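Local coordinates for protein beta-glucuronidase (uncultured Clostridium sp., PDB 6U7J) that probably hydrolyses glucuronide conjugates, estrogen glucuronides among them, as a family 2 glycosyl hydrolase of the gut microbiome, at residues Val410-Thr415 / Lys434-Leu439; Val359-Pro364 / Gln401-His406. All coordinates share one frame; numbering follows the deposited sequence.

Contact 1: residues Val410-Thr415 / Lys434-Leu439; sequences VMWSIT and KYIRKL
Ile436 holds CG1 anti to its backbone N (chi1 178°), a torsion that carries CG1 and CD1 from the helix toward the indole of Trp412. Trp412 in turn has CG anti to its own carbonyl carbon (chi1 -53°), and its ring extends from strand 409-416 into the layer between sheet and helix. The two belong to a beta-alpha-beta unit of the TIM barrel, in which helix 424-439 packs on the outside of the strand it follows. Ile436 CD1 lies over one face of the indole, 4.2 Å from the centroid of the five-membered ring and 16° off its normal, a CH-pi contact. Beside it, Ile436 CG1 meets Trp412 CD1 at 3.9 Å. The branched isoleucine suits this place because its other arm, CG2, is left to touch Ile414 CG2 at 4.2 Å, so one helix residue spans two strand residues that face it. Phe429, Val432 and Thr433, on the preceding part of the helix, continue the packing round Ile414. All three touching residues are buried, and the one polar atom of the indole has a partner just past the helix segment: Trp412 NE1 is hydrogen-bonded to Asp440 OD2.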
loop_
_atom_site.group_PDB
_atom_site.type_symbol
_atom_site.label_atom_id
_atom_site.label_comp_id
_atom_site.label_asym_id
_atom_site.label_seq_id
_atom_site.Cartn_x
_atom_site.Cartn_y
_atom_site.Cartn_z
ATOM N N VAL B 410 10.807 -5.384 37.522
ATOM C CA VAL B 410 10.073 -5.054 38.737
ATOM C C VAL B 410 8.940 -6.019 39.014
ATOM O O VAL B 410 8.282 -5.895 40.065
ATOM C CB VAL B 410 9.556 -3.606 38.719
ATOM C CG1 VAL B 410 10.715 -2.651 38.414
ATOM C CG2 VAL B 410 8.392 -3.446 37.720
ATOM N N MET B 411 8.709 -6.999 38.148
ATOM C CA MET B 411 7.587 -7.897 38.365
ATOM C C MET B 411 7.756 -9.123 37.477
ATOM O O MET B 411 8.311 -9.026 36.381
ATOM C CB MET B 411 6.255 -7.181 38.076
ATOM C CG MET B 411 5.005 -8.010 38.382
ATOM S SD MET B 411 3.514 -7.010 38.677
ATOM C CE MET B 411 3.406 -6.092 37.144
ATOM N N TRP B 412 7.297 -10.279 37.975
ATOM C CA TRP B 412 7.300 -11.521 37.211
ATOM C C TRP B 412 5.883 -11.796 36.745
ATOM O O TRP B 412 4.952 -11.771 37.553
ATOM C CB TRP B 412 7.783 -12.729 38.030
ATOM C CG TRP B 412 9.117 -12.579 38.709
ATOM C CD1 TRP B 412 9.332 -12.476 40.040
ATOM C CD2 TRP B 412 10.413 -12.550 38.090
ATOM N NE1 TRP B 412 10.673 -12.351 40.299
ATOM C CE2 TRP B 412 11.362 -12.393 39.121
ATOM C CE3 TRP B 412 10.861 -12.621 36.764
ATOM C CZ2 TRP B 412 12.734 -12.307 38.876
ATOM C CZ3 TRP B 412 12.222 -12.532 36.518
ATOM C CH2 TRP B 412 13.144 -12.381 37.570
ATOM N N SER B 413 5.718 -12.075 35.457
ATOM C CA SER B 413 4.461 -12.597 34.955
ATOM C C SER B 413 4.653 -14.077 34.681
ATOM O O SER B 413 5.570 -14.456 33.948
ATOM C CB SER B 413 3.999 -11.872 33.689
ATOM O OG SER B 413 2.971 -12.612 33.069
ATOM N N ILE B 414 3.788 -14.909 35.261
ATOM C CA ILE B 414 4.006 -16.350 35.259
ATOM C C ILE B 414 3.209 -17.061 34.188
ATOM O O ILE B 414 3.399 -18.278 34.004
ATOM C CB ILE B 414 3.671 -16.963 36.635
ATOM C CG1 ILE B 414 2.197 -16.746 36.945
ATOM C CG2 ILE B 414 4.566 -16.350 37.713
ATOM C CD1 ILE B 414 1.669 -17.643 38.042
ATOM N N THR B 415 2.317 -16.355 33.488
ATOM C CA THR B 415 1.451 -16.949 32.485
ATOM C C THR B 415 0.748 -15.840 31.709
ATOM O O THR B 415 0.497 -14.745 32.232
ATOM C CB THR B 415 0.419 -17.897 33.121
ATOM O OG1 THR B 415 -0.292 -18.597 32.102
ATOM C CG2 THR B 415 -0.575 -17.136 33.984
ATOM N N LYS B 434 3.290 -19.936 44.577
ATOM C CA LYS B 434 4.059 -20.196 45.789
ATOM C C LYS B 434 5.521 -20.473 45.472
ATOM O O LYS B 434 6.414 -20.023 46.199
ATOM C CB LYS B 434 3.441 -21.361 46.554
ATOM C CG LYS B 434 2.308 -20.916 47.469
ATOM C CD LYS B 434 1.398 -22.058 47.888
ATOM C CE LYS B 434 2.115 -23.385 47.856
ATOM N NZ LYS B 434 3.208 -23.425 48.868
ATOM N N TYR B 435 5.792 -21.169 44.364
ATOM C CA TYR B 435 7.181 -21.494 44.039
ATOM C C TYR B 435 7.988 -20.249 43.674
ATOM O O TYR B 435 9.147 -20.120 44.082
ATOM C CB TYR B 435 7.245 -22.517 42.905
ATOM C CG TYR B 435 8.660 -22.924 42.593
ATOM C CD1 TYR B 435 9.305 -22.463 41.447
ATOM C CD2 TYR B 435 9.375 -23.746 43.471
ATOM C CE1 TYR B 435 10.617 -22.830 41.167
ATOM C CE2 TYR B 435 10.688 -24.117 43.200
ATOM C CZ TYR B 435 11.300 -23.658 42.045
ATOM O OH TYR B 435 12.598 -24.014 41.780
ATOM N N ILE B 436 7.406 -19.325 42.896
ATOM C CA ILE B 436 8.179 -18.151 42.486
ATOM C C ILE B 436 8.345 -17.204 43.662
ATOM O O ILE B 436 9.362 -16.507 43.772
ATOM C CB ILE B 436 7.536 -17.455 41.258
ATOM C CG1 ILE B 436 8.309 -16.200 40.850
ATOM C CG2 ILE B 436 6.094 -17.079 41.515
ATOM C CD1 ILE B 436 9.776 -16.439 40.462
ATOM N N ARG B 437 7.372 -17.181 44.573
ATOM C CA ARG B 437 7.522 -16.370 45.783
ATOM C C ARG B 437 8.653 -16.879 46.665
ATOM O O ARG B 437 9.330 -16.074 47.315
ATOM C CB ARG B 437 6.209 -16.333 46.559
ATOM C CG ARG B 437 5.185 -15.401 45.939
ATOM C CD ARG B 437 3.998 -15.182 46.855
ATOM N NE ARG B 437 2.859 -14.705 46.086
ATOM C CZ ARG B 437 2.681 -13.439 45.735
ATOM N NH1 ARG B 437 3.568 -12.510 46.104
ATOM N NH2 ARG B 437 1.613 -13.104 45.025
ATOM N N LYS B 438 8.902 -18.201 46.679
ATOM C CA LYS B 438 10.009 -18.700 47.494
ATOM C C LYS B 438 11.359 -18.372 46.862
ATOM O O LYS B 438 12.346 -18.186 47.578
ATOM C CB LYS B 438 9.879 -20.210 47.753
ATOM C CG LYS B 438 10.946 -20.716 48.729
ATOM C CD LYS B 438 10.408 -21.659 49.816
ATOM C CE LYS B 438 9.849 -22.941 49.217
ATOM N NZ LYS B 438 10.806 -24.091 49.350
ATOM N N LEU B 439 11.422 -18.272 45.533
ATOM C CA LEU B 439 12.670 -17.898 44.870
ATOM C C LEU B 439 12.987 -16.424 45.064
ATOM O O LEU B 439 14.158 -16.044 45.190
ATOM C CB LEU B 439 12.577 -18.197 43.375
ATOM C CG LEU B 439 12.624 -19.640 42.901
ATOM C CD1 LEU B 439 12.250 -19.673 41.431
ATOM C CD2 LEU B 439 14.012 -20.220 43.121
#

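Contact 2: residues Val359-Pro364 / Gln401-His406; sequences VIDEVP and QRDKNH
Asp361, on barrel strand 358-362, and Asp403, of segment 401-406, which continues helix 386-403, bring two buried carboxyl groups together in the TIM-barrel domain. Along 401-406, Gln401 comes first; its OE1 takes a hydrogen bond from Lys404 NZ, and Lys404 also forms a salt bridge with Asp200, on strand 198-208, the long side chain reaching both partners. Arg402 follows and grips the next residue side-on, a bidentate salt bridge for which the flat guanidinium is well made: NE reaches Asp403 OD1 at 2.6 Å, while NH2 meets the syn lone pair of Asp403 OD2 at 3.0 Å in a fairly straight bond (166° at the hydrogen). Its remaining nitrogen, NH1, binds the carbonyl oxygen of Tyr344. In Asp403 itself CG lies anti to the carbonyl carbon (chi1 -67°), the torsion that turns its carboxylate toward Asp361. Held in this way, Asp403 presents OD2 to Asp361 OD2 at only 2.6 Å, with the carboxyl planes 17° apart and the two side chains crossing at about a right angle. From Asp403 the chain bends through a type I turn, closed by His406 N bonding to Asp403 O at 3.0 Å. The His406 ring lies edge-on to Asp403 CB, and its ND1 is hydrogen-bonded to Asp353. Two oxygens so close would repel if both acids were charged, so one of the two probably carries a proton; the Arg402 salt bridge would be expected to favour negative charge on Asp403.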
loop_
_atom_site.group_PDB
_atom_site.type_symbol
_atom_site.label_atom_id
_atom_site.label_comp_id
_atom_site.label_asym_id
_atom_site.label_seq_id
_atom_site.Cartn_x
_atom_site.Cartn_y
_atom_site.Cartn_z
ATOM N N VAL B 359 10.482 -3.184 33.386
ATOM C CA VAL B 359 10.174 -4.374 32.605
ATOM C C VAL B 359 9.348 -5.333 33.454
ATOM O O VAL B 359 9.620 -5.523 34.643
ATOM C CB VAL B 359 11.470 -5.038 32.088
ATOM C CG1 VAL B 359 11.199 -6.356 31.410
ATOM C CG2 VAL B 359 12.188 -4.106 31.136
ATOM N N ILE B 360 8.305 -5.895 32.852
ATOM C CA ILE B 360 7.610 -7.056 33.389
ATOM C C ILE B 360 8.174 -8.265 32.652
ATOM O O ILE B 360 8.033 -8.374 31.430
ATOM C CB ILE B 360 6.085 -6.948 33.212
ATOM C CG1 ILE B 360 5.518 -5.723 33.926
ATOM C CG2 ILE B 360 5.381 -8.199 33.743
ATOM C CD1 ILE B 360 4.043 -5.464 33.574
ATOM N N ASP B 361 8.827 -9.158 33.389
ATOM C CA ASP B 361 9.535 -10.318 32.847
ATOM C C ASP B 361 8.644 -11.561 32.896
ATOM O O ASP B 361 8.157 -11.939 33.971
ATOM C CB ASP B 361 10.804 -10.542 33.667
ATOM C CG ASP B 361 11.961 -11.089 32.860
ATOM O OD1 ASP B 361 11.776 -11.578 31.716
ATOM O OD2 ASP B 361 13.075 -11.056 33.412
ATOM N N GLU B 362 8.460 -12.221 31.744
ATOM C CA GLU B 362 7.416 -13.232 31.590
ATOM C C GLU B 362 7.973 -14.561 31.076
ATOM O O GLU B 362 8.826 -14.576 30.182
ATOM C CB GLU B 362 6.319 -12.728 30.639
ATOM C CG GLU B 362 5.055 -13.590 30.604
ATOM C CD GLU B 362 3.926 -12.950 29.790
ATOM O OE1 GLU B 362 3.117 -12.190 30.385
ATOM O OE2 GLU B 362 3.858 -13.197 28.554
ATOM N N VAL B 363 7.472 -15.674 31.624
ATOM C CA VAL B 363 7.863 -17.015 31.167
ATOM C C VAL B 363 6.924 -17.487 30.057
ATOM O O VAL B 363 5.788 -17.007 29.963
ATOM C CB VAL B 363 7.888 -18.031 32.329
ATOM C CG1 VAL B 363 9.029 -17.708 33.299
ATOM C CG2 VAL B 363 6.537 -18.115 33.036
ATOM N N PRO B 364 7.329 -18.439 29.209
ATOM C CA PRO B 364 6.481 -18.796 28.063
ATOM C C PRO B 364 5.337 -19.742 28.403
ATOM O O PRO B 364 5.046 -20.670 27.641
ATOM C CB PRO B 364 7.463 -19.449 27.080
ATOM C CG PRO B 364 8.834 -19.460 27.783
ATOM C CD PRO B 364 8.571 -19.228 29.236
ATOM N N GLN B 401 17.199 -17.191 37.931
ATOM C CA GLN B 401 18.655 -17.223 38.022
ATOM C C GLN B 401 19.290 -16.282 37.009
ATOM O O GLN B 401 20.304 -15.634 37.300
ATOM C CB GLN B 401 19.174 -18.651 37.822
ATOM C CG GLN B 401 19.139 -19.504 39.091
ATOM C CD GLN B 401 20.133 -19.025 40.129
ATOM O OE1 GLN B 401 19.749 -18.642 41.233
ATOM N NE2 GLN B 401 21.418 -19.025 39.774
ATOM N N ARG B 402 18.713 -16.191 35.808
ATOM C CA ARG B 402 19.297 -15.321 34.792
ATOM C C ARG B 402 19.071 -13.842 35.104
ATOM O O ARG B 402 19.983 -13.024 34.937
ATOM C CB ARG B 402 18.736 -15.671 33.411
ATOM C CG ARG B 402 19.567 -15.117 32.248
ATOM C CD ARG B 402 18.797 -15.175 30.950
ATOM N NE ARG B 402 17.749 -14.151 30.900
ATOM C CZ ARG B 402 17.061 -13.830 29.809
ATOM N NH1 ARG B 402 17.300 -14.453 28.644
ATOM N NH2 ARG B 402 16.126 -12.885 29.882
ATOM N N ASP B 403 17.868 -13.464 35.548
ATOM C CA ASP B 403 17.508 -12.047 35.594
ATOM C C ASP B 403 17.386 -11.460 37.006
ATOM O O ASP B 403 17.037 -10.275 37.139
ATOM C CB ASP B 403 16.197 -11.827 34.817
ATOM C CG ASP B 403 16.345 -12.077 33.300
ATOM O OD1 ASP B 403 17.450 -12.454 32.826
ATOM O OD2 ASP B 403 15.341 -11.910 32.581
ATOM N N LYS B 404 17.702 -12.227 38.057
ATOM C CA LYS B 404 17.434 -11.782 39.430
ATOM C C LYS B 404 18.132 -10.472 39.758
ATOM O O LYS B 404 17.620 -9.677 40.552
ATOM C CB LYS B 404 17.868 -12.855 40.431
ATOM C CG LYS B 404 19.315 -13.306 40.262
ATOM C CD LYS B 404 19.629 -14.543 41.074
ATOM C CE LYS B 404 21.112 -14.869 40.976
ATOM N NZ LYS B 404 21.473 -16.111 41.704
ATOM N N ASN B 405 19.295 -10.227 39.171
ATOM C CA ASN B 405 20.086 -9.051 39.502
ATOM C C ASN B 405 19.768 -7.845 38.631
ATOM O O ASN B 405 20.404 -6.798 38.786
ATOM C CB ASN B 405 21.568 -9.399 39.409
ATOM C CG ASN B 405 21.976 -10.420 40.457
ATOM O OD1 ASN B 405 21.493 -10.372 41.589
ATOM N ND2 ASN B 405 22.849 -11.354 40.086
ATOM N N HIS B 406 18.801 -7.962 37.728
ATOM C CA HIS B 406 18.408 -6.839 36.886
ATOM C C HIS B 406 17.482 -5.882 37.647
ATOM O O HIS B 406 16.342 -6.237 37.965
ATOM C CB HIS B 406 17.718 -7.343 35.619
ATOM C CG HIS B 406 18.660 -7.890 34.581
ATOM N ND1 HIS B 406 19.753 -7.185 34.119
ATOM C CD2 HIS B 406 18.649 -9.059 33.893
ATOM C CE1 HIS B 406 20.384 -7.903 33.204
ATOM N NE2 HIS B 406 19.733 -9.043 33.047
#

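How the contacts relate
From the N terminus, strand 358-362 comes first. The chain then runs out through a long connection and back along helix 386-403, and residues 401-406 close contact 2 across 36 intervening residues. After a short turn it enters strand 409-416, parallel to and beside strand 358-362 in the barrel, and helix 424-439 folds back on that strand to close contact 1 across 18. The two loops therefore stand in series, neither nested nor crossed. Their centres are 9 Å apart, and neighbouring strands join them: Ser413 N lies 2.9 Å from Asp361 O, a probable hydrogen bond. Together they tie two successive outer helices to adjacent barrel strands.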